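Local coordinates for protein putative rubredoxin reductase (Rhodopseudomonas palustris, PDB 3FG2) that probably uses NADH and a bound FAD to reduce a ferredoxin that passes electrons to the cytochrome P450 CYP199A2, at residues 97-109 and 264-276. Numbering follows the deposited sequence.
Sequences IEYGHLVLATGAR and LTSDPHISAIGDC. With FAD (flavin-adenine dinucleotide), chain B.
The parallel sheet of the FAD-binding Rossmann-like domain ends in this strand pair: 101-104 takes 270-272 as its outer neighbour. Ser271 N donates to Leu102 O, Leu104 N to Ser271 O, nearly straight at 171°, and Ile273 N to Leu104 O (2.8 Å). At the start of the pair, with CG anti to its backbone N (chi1 -160°), His101 lays one ring face over the His269-Ile270 peptide, while Leu264 CD2 meets the ring edge 3.6 Å from His101 NE2. Ser271 CB also lies at that edge, in the ring plane, near His101 CE1. Replacing His101 with an alanine would probably leave that side of the peptide uncovered and a gap beside Leu264 and Ser271, whose OG bonds to Arg306. On the sheet face of Leu102, Ile270 runs alongside it, CG1 3.8 Å from Leu102 CB. Past the strands, as in related flavoproteins, both segments turn in against the cofactor's diphosphate. Water 2 links Gly107 N and Ile273 O to FAD O2P, an oxygen that Asp275 N also grips (3.0 Å). Asp275 OD1 accepts from the ribityl hydroxyl O3' of FAD at 2.9 Å. Gly107 CA and Gly274 CA lie close against FAD O3P and O2P respectively.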
ATOM      1  N   ILE A  97      12.035  -3.787  26.874  1.00 49.84           N
ATOM      2  CA  ILE A  97      11.529  -2.503  27.335  1.00 48.51           C
ATOM      3  C   ILE A  97      10.117  -2.600  27.884  1.00 49.17           C
ATOM      4  O   ILE A  97       9.301  -3.371  27.382  1.00 49.00           O
ATOM      5  CB  ILE A  97      11.543  -1.473  26.187  1.00 46.73           C
ATOM      6  CG1 ILE A  97      12.957  -1.356  25.618  1.00 44.56           C
ATOM      7  CG2 ILE A  97      11.059  -0.119  26.689  1.00 47.33           C
ATOM      8  CD1 ILE A  97      13.068  -0.400  24.460  1.00 43.33           C
ATOM      9  N   GLU A  98       9.840  -1.825  28.931  1.00 49.52           N
ATOM     10  CA  GLU A  98       8.507  -1.800  29.521  1.00 50.49           C
ATOM     11  C   GLU A  98       7.734  -0.742  28.752  1.00 48.65           C
ATOM     12  O   GLU A  98       8.316   0.232  28.267  1.00 48.52           O
ATOM     13  CB  GLU A  98       8.546  -1.390  30.991  1.00 52.75           C
ATOM     14  CG  GLU A  98       9.296  -2.322  31.910  1.00 57.48           C
ATOM     15  CD  GLU A  98       9.173  -1.895  33.360  1.00 59.18           C
ATOM     16  OE1 GLU A  98       8.053  -1.974  33.913  1.00 60.85           O
ATOM     17  OE2 GLU A  98      10.192  -1.466  33.942  1.00 61.46           O
ATOM     18  N   TYR A  99       6.426  -0.923  28.644  1.00 45.14           N
ATOM     19  CA  TYR A  99       5.620   0.043  27.927  1.00 42.76           C
ATOM     20  C   TYR A  99       4.319   0.331  28.654  1.00 42.42           C
ATOM     21  O   TYR A  99       3.806  -0.517  29.392  1.00 41.98           O
ATOM     22  CB  TYR A  99       5.331  -0.463  26.502  1.00 41.40           C
ATOM     23  CG  TYR A  99       4.521  -1.747  26.428  1.00 38.38           C
ATOM     24  CD1 TYR A  99       3.156  -1.754  26.715  1.00 37.52           C
ATOM     25  CD2 TYR A  99       5.127  -2.958  26.100  1.00 36.60           C
ATOM     26  CE1 TYR A  99       2.419  -2.930  26.682  1.00 35.03           C
ATOM     27  CE2 TYR A  99       4.398  -4.140  26.065  1.00 34.09           C
ATOM     28  CZ  TYR A  99       3.048  -4.117  26.360  1.00 35.10           C
ATOM     29  OH  TYR A  99       2.328  -5.286  26.354  1.00 33.43           O
ATOM     30  N   GLY A 100       3.808   1.543  28.458  1.00 41.91           N
ATOM     31  CA  GLY A 100       2.540   1.921  29.051  1.00 39.79           C
ATOM     32  C   GLY A 100       1.509   1.458  28.040  1.00 39.47           C
ATOM     33  O   GLY A 100       0.533   0.779  28.374  1.00 39.69           O
ATOM     34  N   HIS A 101       1.743   1.833  26.785  1.00 37.70           N
ATOM     35  CA  HIS A 101       0.876   1.441  25.684  1.00 35.82           C
ATOM     36  C   HIS A 101       1.756   1.046  24.501  1.00 34.45           C
ATOM     37  O   HIS A 101       2.748   1.720  24.192  1.00 34.60           O
ATOM     38  CB  HIS A 101      -0.065   2.584  25.289  1.00 35.12           C
ATOM     39  CG  HIS A 101      -1.268   2.127  24.521  1.00 34.91           C
ATOM     40  ND1 HIS A 101      -1.214   1.779  23.188  1.00 35.94           N
ATOM     41  CD2 HIS A 101      -2.541   1.890  24.918  1.00 35.02           C
ATOM     42  CE1 HIS A 101      -2.400   1.345  22.799  1.00 35.37           C
ATOM     43  NE2 HIS A 101      -3.222   1.400  23.829  1.00 35.73           N
ATOM     44  N   LEU A 102       1.397  -0.062  23.862  1.00 32.07           N
ATOM     45  CA  LEU A 102       2.138  -0.588  22.716  1.00 32.25           C
ATOM     46  C   LEU A 102       1.377  -0.386  21.407  1.00 31.11           C
ATOM     47  O   LEU A 102       0.210  -0.768  21.289  1.00 31.76           O
ATOM     48  CB  LEU A 102       2.419  -2.085  22.916  1.00 31.26           C
ATOM     49  CG  LEU A 102       3.046  -2.849  21.746  1.00 31.26           C
ATOM     50  CD1 LEU A 102       4.372  -2.212  21.370  1.00 30.14           C
ATOM     51  CD2 LEU A 102       3.243  -4.316  22.130  1.00 31.22           C
ATOM     52  N   VAL A 103       2.044   0.217  20.429  1.00 29.57           N
ATOM     53  CA  VAL A 103       1.439   0.457  19.123  1.00 29.48           C
ATOM     54  C   VAL A 103       2.099  -0.430  18.063  1.00 29.20           C
ATOM     55  O   VAL A 103       3.300  -0.321  17.803  1.00 28.80           O
ATOM     56  CB  VAL A 103       1.585   1.943  18.700  1.00 28.92           C
ATOM     57  CG1 VAL A 103       1.150   2.125  17.255  1.00 29.96           C
ATOM     58  CG2 VAL A 103       0.745   2.827  19.608  1.00 28.20           C
ATOM     59  N   LEU A 104       1.309  -1.315  17.462  1.00 28.92           N
ATOM     60  CA  LEU A 104       1.812  -2.214  16.423  1.00 28.80           C
ATOM     61  C   LEU A 104       1.570  -1.604  15.049  1.00 28.51           C
ATOM     62  O   LEU A 104       0.426  -1.367  14.656  1.00 28.40           O
ATOM     63  CB  LEU A 104       1.120  -3.577  16.507  1.00 25.92           C
ATOM     64  CG  LEU A 104       1.360  -4.321  17.822  1.00 25.44           C
ATOM     65  CD1 LEU A 104       0.630  -5.656  17.815  1.00 23.31           C
ATOM     66  CD2 LEU A 104       2.866  -4.519  18.014  1.00 23.96           C
ATOM     67  N   ALA A 105       2.663  -1.336  14.339  1.00 27.36           N
ATOM     68  CA  ALA A 105       2.613  -0.751  13.004  1.00 27.13           C
ATOM     69  C   ALA A 105       3.666  -1.485  12.184  1.00 25.84           C
ATOM     70  O   ALA A 105       4.540  -0.873  11.569  1.00 23.89           O
ATOM     71  CB  ALA A 105       2.931   0.733  13.074  1.00 27.55           C
ATOM     72  N   THR A 106       3.551  -2.810  12.196  1.00 24.99           N
ATOM     73  CA  THR A 106       4.473  -3.711  11.521  1.00 24.86           C
ATOM     74  C   THR A 106       4.238  -3.869  10.027  1.00 25.09           C
ATOM     75  O   THR A 106       5.011  -4.542   9.347  1.00 23.74           O
ATOM     76  CB  THR A 106       4.409  -5.106  12.166  1.00 26.40           C
ATOM     77  OG1 THR A 106       3.047  -5.553  12.200  1.00 25.01           O
ATOM     78  CG2 THR A 106       4.946  -5.058  13.589  1.00 25.69           C
ATOM     79  N   GLY A 107       3.169  -3.258   9.524  1.00 24.89           N
ATOM     80  CA  GLY A 107       2.870  -3.347   8.109  1.00 24.83           C
ATOM     81  C   GLY A 107       2.702  -4.773   7.614  1.00 25.54           C
ATOM     82  O   GLY A 107       2.247  -5.654   8.350  1.00 24.20           O
ATOM     83  N   ALA A 108       3.076  -4.990   6.356  1.00 26.76           N
ATOM     84  CA  ALA A 108       2.976  -6.302   5.727  1.00 29.63           C
ATOM     85  C   ALA A 108       4.223  -6.587   4.887  1.00 30.63           C
ATOM     86  O   ALA A 108       4.894  -5.661   4.434  1.00 30.97           O
ATOM     87  CB  ALA A 108       1.733  -6.360   4.858  1.00 29.74           C
ATOM     88  N   ARG A 109       4.519  -7.871   4.686  1.00 30.93           N
ATOM     89  CA  ARG A 109       5.691  -8.292   3.922  1.00 30.53           C
ATOM     90  C   ARG A 109       5.341  -8.956   2.595  1.00 30.89           C
ATOM     91  O   ARG A 109       4.187  -9.305   2.346  1.00 30.99           O
ATOM     92  CB  ARG A 109       6.528  -9.265   4.755  1.00 32.42           C
ATOM     93  CG  ARG A 109       5.797 -10.556   5.170  1.00 31.31           C
ATOM     94  CD  ARG A 109       6.725 -11.469   5.980  1.00 30.72           C
ATOM     95  NE  ARG A 109       6.072 -12.698   6.433  1.00 33.42           N
ATOM     96  CZ  ARG A 109       5.135 -12.755   7.378  1.00 33.97           C
ATOM     97  NH1 ARG A 109       4.730 -11.648   7.986  1.00 33.08           N
ATOM     98  NH2 ARG A 109       4.601 -13.922   7.718  1.00 35.87           N
ATOM     99  N   LEU A 264      -8.004  -0.774  18.886  1.00 28.10           N
ATOM    100  CA  LEU A 264      -7.466  -1.431  20.070  1.00 27.34           C
ATOM    101  C   LEU A 264      -7.638  -2.936  19.952  1.00 27.12           C
ATOM    102  O   LEU A 264      -8.684  -3.413  19.505  1.00 23.65           O
ATOM    103  CB  LEU A 264      -8.196  -0.952  21.329  1.00 29.12           C
ATOM    104  CG  LEU A 264      -7.778   0.389  21.930  1.00 30.15           C
ATOM    105  CD1 LEU A 264      -8.829   0.867  22.928  1.00 31.21           C
ATOM    106  CD2 LEU A 264      -6.418   0.233  22.601  1.00 31.32           C
ATOM    107  N   THR A 265      -6.606  -3.680  20.347  1.00 27.42           N
ATOM    108  CA  THR A 265      -6.676  -5.138  20.315  1.00 28.47           C
ATOM    109  C   THR A 265      -7.488  -5.562  21.532  1.00 30.92           C
ATOM    110  O   THR A 265      -8.030  -4.719  22.247  1.00 31.48           O
ATOM    111  CB  THR A 265      -5.293  -5.783  20.438  1.00 27.74           C
ATOM    112  OG1 THR A 265      -4.741  -5.470  21.725  1.00 24.41           O
ATOM    113  CG2 THR A 265      -4.360  -5.279  19.329  1.00 25.50           C
ATOM    114  N   SER A 266      -7.576  -6.865  21.770  1.00 33.33           N
ATOM    115  CA  SER A 266      -8.319  -7.361  22.920  1.00 35.77           C
ATOM    116  C   SER A 266      -7.568  -6.984  24.198  1.00 36.83           C
ATOM    117  O   SER A 266      -8.105  -7.075  25.300  1.00 36.96           O
ATOM    118  CB  SER A 266      -8.473  -8.876  22.829  1.00 35.97           C
ATOM    119  OG  SER A 266      -7.206  -9.489  22.691  1.00 37.55           O
ATOM    120  N   ASP A 267      -6.319  -6.559  24.043  1.00 37.88           N
ATOM    121  CA  ASP A 267      -5.519  -6.157  25.187  1.00 38.29           C
ATOM    122  C   ASP A 267      -5.330  -4.653  25.233  1.00 40.00           C
ATOM    123  O   ASP A 267      -4.551  -4.092  24.450  1.00 38.86           O
ATOM    124  CB  ASP A 267      -4.127  -6.801  25.162  1.00 38.39           C
ATOM    125  CG  ASP A 267      -3.251  -6.358  26.350  1.00 39.19           C
ATOM    126  OD1 ASP A 267      -2.028  -6.605  26.334  1.00 35.49           O
ATOM    127  OD2 ASP A 267      -3.791  -5.767  27.311  1.00 40.87           O
ATOM    128  N   PRO A 268      -6.051  -3.968  26.134  1.00 40.70           N
ATOM    129  CA  PRO A 268      -5.833  -2.523  26.167  1.00 41.30           C
ATOM    130  C   PRO A 268      -4.333  -2.429  26.441  1.00 41.38           C
ATOM    131  O   PRO A 268      -3.755  -3.380  26.956  1.00 42.71           O
ATOM    132  CB  PRO A 268      -6.701  -2.073  27.340  1.00 41.59           C
ATOM    133  CG  PRO A 268      -6.724  -3.283  28.232  1.00 41.54           C
ATOM    134  CD  PRO A 268      -6.906  -4.406  27.247  1.00 40.51           C
ATOM    135  N   HIS A 269      -3.711  -1.311  26.087  1.00 41.25           N
ATOM    136  CA  HIS A 269      -2.262  -1.121  26.243  1.00 40.91           C
ATOM    137  C   HIS A 269      -1.625  -1.519  24.918  1.00 38.61           C
ATOM    138  O   HIS A 269      -0.430  -1.317  24.720  1.00 38.50           O
ATOM    139  CB  HIS A 269      -1.637  -2.007  27.333  1.00 44.41           C
ATOM    140  CG  HIS A 269      -2.247  -1.849  28.691  1.00 49.92           C
ATOM    141  ND1 HIS A 269      -1.914  -2.669  29.748  1.00 51.06           N
ATOM    142  CD2 HIS A 269      -3.185  -0.992  29.161  1.00 51.86           C
ATOM    143  CE1 HIS A 269      -2.622  -2.325  30.810  1.00 52.75           C
ATOM    144  NE2 HIS A 269      -3.402  -1.311  30.480  1.00 53.35           N
ATOM    145  N   ILE A 270      -2.418  -2.103  24.021  1.00 35.22           N
ATOM    146  CA  ILE A 270      -1.902  -2.516  22.720  1.00 31.70           C
ATOM    147  C   ILE A 270      -2.827  -2.192  21.544  1.00 30.56           C
ATOM    148  O   ILE A 270      -3.943  -2.721  21.436  1.00 28.70           O
ATOM    149  CB  ILE A 270      -1.594  -4.030  22.688  1.00 31.83           C
ATOM    150  CG1 ILE A 270      -0.540  -4.369  23.744  1.00 32.43           C
ATOM    151  CG2 ILE A 270      -1.067  -4.425  21.308  1.00 29.33           C
ATOM    152  CD1 ILE A 270      -0.049  -5.811  23.698  1.00 31.83           C
ATOM    153  N   SER A 271      -2.346  -1.326  20.658  1.00 28.30           N
ATOM    154  CA  SER A 271      -3.100  -0.935  19.467  1.00 29.58           C
ATOM    155  C   SER A 271      -2.389  -1.415  18.208  1.00 29.46           C
ATOM    156  O   SER A 271      -1.189  -1.703  18.229  1.00 30.85           O
ATOM    157  CB  SER A 271      -3.239   0.588  19.391  1.00 27.92           C
ATOM    158  OG  SER A 271      -4.101   1.075  20.397  1.00 28.95           O
ATOM    159  N   ALA A 272      -3.135  -1.496  17.113  1.00 29.07           N
ATOM    160  CA  ALA A 272      -2.569  -1.902  15.825  1.00 28.01           C
ATOM    161  C   ALA A 272      -3.059  -0.908  14.779  1.00 26.58           C
ATOM    162  O   ALA A 272      -4.247  -0.588  14.735  1.00 25.19           O
ATOM    163  CB  ALA A 272      -3.013  -3.311  15.465  1.00 27.72           C
ATOM    164  N   ILE A 273      -2.145  -0.415  13.948  1.00 24.98           N
ATOM    165  CA  ILE A 273      -2.492   0.556  12.917  1.00 22.18           C
ATOM    166  C   ILE A 273      -1.765   0.283  11.598  1.00 22.40           C
ATOM    167  O   ILE A 273      -0.693  -0.338  11.576  1.00 17.73           O
ATOM    168  CB  ILE A 273      -2.117   1.992  13.353  1.00 22.95           C
ATOM    169  CG1 ILE A 273      -0.619   2.056  13.661  1.00 21.83           C
ATOM    170  CG2 ILE A 273      -2.935   2.414  14.561  1.00 23.06           C
ATOM    171  CD1 ILE A 273      -0.119   3.439  13.969  1.00 21.56           C
ATOM    172  N   GLY A 274      -2.355   0.764  10.503  1.00 20.44           N
ATOM    173  CA  GLY A 274      -1.743   0.597   9.198  1.00 21.60           C
ATOM    174  C   GLY A 274      -2.060  -0.690   8.465  1.00 21.14           C
ATOM    175  O   GLY A 274      -3.079  -1.330   8.698  1.00 22.57           O
ATOM    176  N   ASP A 275      -1.171  -1.067   7.562  1.00 21.49           N
ATOM    177  CA  ASP A 275      -1.353  -2.274   6.775  1.00 21.77           C
ATOM    178  C   ASP A 275      -1.558  -3.534   7.613  1.00 21.83           C
ATOM    179  O   ASP A 275      -2.235  -4.460   7.174  1.00 22.17           O
ATOM    180  CB  ASP A 275      -0.151  -2.473   5.852  1.00 20.26           C
ATOM    181  CG  ASP A 275      -0.187  -1.565   4.636  1.00 21.20           C
ATOM    182  OD1 ASP A 275      -1.022  -0.633   4.592  1.00 18.31           O
ATOM    183  OD2 ASP A 275       0.632  -1.789   3.717  1.00 21.20           O
ATOM    184  N   CYS A 276      -0.991  -3.567   8.816  1.00 23.25           N
ATOM    185  CA  CYS A 276      -1.098  -4.754   9.664  1.00 24.65           C
ATOM    186  C   CYS A 276      -2.412  -4.893  10.412  1.00 26.36           C
ATOM    187  O   CYS A 276      -2.708  -5.961  10.957  1.00 27.34           O
ATOM    188  CB  CYS A 276       0.051  -4.788  10.682  1.00 25.43           C
ATOM    189  SG  CYS A 276      -0.176  -3.728  12.159  1.00 24.61           S
TER
HETATM  190  PA  FAD B 449       4.990   0.121   6.232  1.00 26.04           P
HETATM  191  O1A FAD B 449       5.226  -1.107   5.429  1.00 24.05           O
HETATM  192  O2A FAD B 449       5.244   1.351   5.724  1.00 25.47           O
HETATM  193  O5B FAD B 449       6.073  -0.059   7.308  1.00 24.90           O
HETATM  194  C5B FAD B 449       6.195  -1.229   8.177  1.00 25.89           C
HETATM  195  C4B FAD B 449       7.579  -1.065   8.842  1.00 25.82           C
HETATM  196  O4B FAD B 449       7.588  -1.931  10.040  1.00 24.46           O
HETATM  197  C3B FAD B 449       8.783  -1.517   7.995  1.00 27.30           C
HETATM  198  O3B FAD B 449       9.866  -0.643   7.940  1.00 30.34           O
HETATM  199  C2B FAD B 449       9.048  -2.891   8.544  1.00 27.08           C
HETATM  200  O2B FAD B 449      10.323  -3.373   8.252  1.00 27.50           O
HETATM  201  C1B FAD B 449       8.867  -2.643  10.012  1.00 27.42           C
HETATM  202  N9A FAD B 449       8.617  -3.806  10.867  1.00 28.16           N
HETATM  203  C8A FAD B 449       7.885  -4.923  10.552  1.00 28.21           C
HETATM  204  N7A FAD B 449       7.846  -5.811  11.537  1.00 29.32           N
HETATM  205  C5A FAD B 449       8.583  -5.259  12.544  1.00 29.92           C
HETATM  206  C6A FAD B 449       8.925  -5.747  13.899  1.00 31.86           C
HETATM  207  N6A FAD B 449       8.536  -6.900  14.392  1.00 33.57           N
HETATM  208  N1A FAD B 449       9.707  -4.887  14.644  1.00 32.68           N
HETATM  209  C2A FAD B 449      10.136  -3.670  14.168  1.00 32.09           C
HETATM  210  N3A FAD B 449       9.870  -3.152  12.945  1.00 31.63           N
HETATM  211  C4A FAD B 449       9.087  -3.985  12.166  1.00 29.84           C
HETATM  212  N1  FAD B 449      -0.095   3.752  -0.990  1.00 20.90           N
HETATM  213  C2  FAD B 449      -0.720   4.806  -1.515  1.00 21.55           C
HETATM  214  O2  FAD B 449      -1.695   5.269  -1.005  1.00 21.84           O
HETATM  215  N3  FAD B 449      -0.258   5.445  -2.712  1.00 21.24           N
HETATM  216  C4  FAD B 449       0.869   4.998  -3.382  1.00 23.27           C
HETATM  217  O4  FAD B 449       1.235   5.570  -4.393  1.00 25.16           O
HETATM  218  C4X FAD B 449       1.563   3.847  -2.814  1.00 22.39           C
HETATM  219  N5  FAD B 449       2.678   3.369  -3.420  1.00 22.12           N
HETATM  220  C5X FAD B 449       3.318   2.282  -2.852  1.00 20.30           C
HETATM  221  C6  FAD B 449       4.495   1.804  -3.495  1.00 19.35           C
HETATM  222  C7  FAD B 449       5.206   0.730  -2.999  1.00 18.35           C
HETATM  223  C7M FAD B 449       6.453   0.260  -3.722  1.00 18.38           C
HETATM  224  C8  FAD B 449       4.749   0.054  -1.780  1.00 18.14           C
HETATM  225  C8M FAD B 449       5.479  -1.125  -1.178  1.00 13.57           C
HETATM  226  C9  FAD B 449       3.581   0.517  -1.136  1.00 17.70           C
HETATM  227  C9A FAD B 449       2.867   1.622  -1.658  1.00 20.48           C
HETATM  228  N10 FAD B 449       1.664   2.163  -1.037  1.00 21.33           N
HETATM  229  C10 FAD B 449       1.023   3.241  -1.581  1.00 20.51           C
HETATM  230  C1' FAD B 449       1.184   1.501   0.202  1.00 18.76           C
HETATM  231  C2' FAD B 449       1.792   2.197   1.459  1.00 20.47           C
HETATM  232  O2' FAD B 449       3.196   2.192   1.329  1.00 21.53           O
HETATM  233  C3' FAD B 449       1.343   1.422   2.681  1.00 19.73           C
HETATM  234  O3' FAD B 449      -0.075   1.473   2.785  1.00 19.89           O
HETATM  235  C4' FAD B 449       1.966   2.023   3.929  1.00 21.07           C
HETATM  236  O4' FAD B 449       3.415   1.987   3.842  1.00 19.28           O
HETATM  237  C5' FAD B 449       1.507   1.224   5.125  1.00 21.06           C
HETATM  238  O5' FAD B 449       2.208   1.850   6.394  1.00 21.57           O
HETATM  239  P   FAD B 449       2.613   0.953   7.529  1.00 24.67           P
HETATM  240  O1P FAD B 449       3.214   1.971   8.539  1.00 26.46           O
HETATM  241  O2P FAD B 449       1.581   0.161   8.032  1.00 25.23           O
HETATM  242  O3P FAD B 449       3.656   0.020   7.093  1.00 26.60           O
HETATM  243  O   HOH W   1       0.140  -5.752  27.364  1.00 34.02           O
HETATM  244  O   HOH W   2       1.208  -1.537   9.850  1.00 26.06           O
HETATM  245  O   HOH W   3       3.364  -2.838   4.467  1.00 23.68           O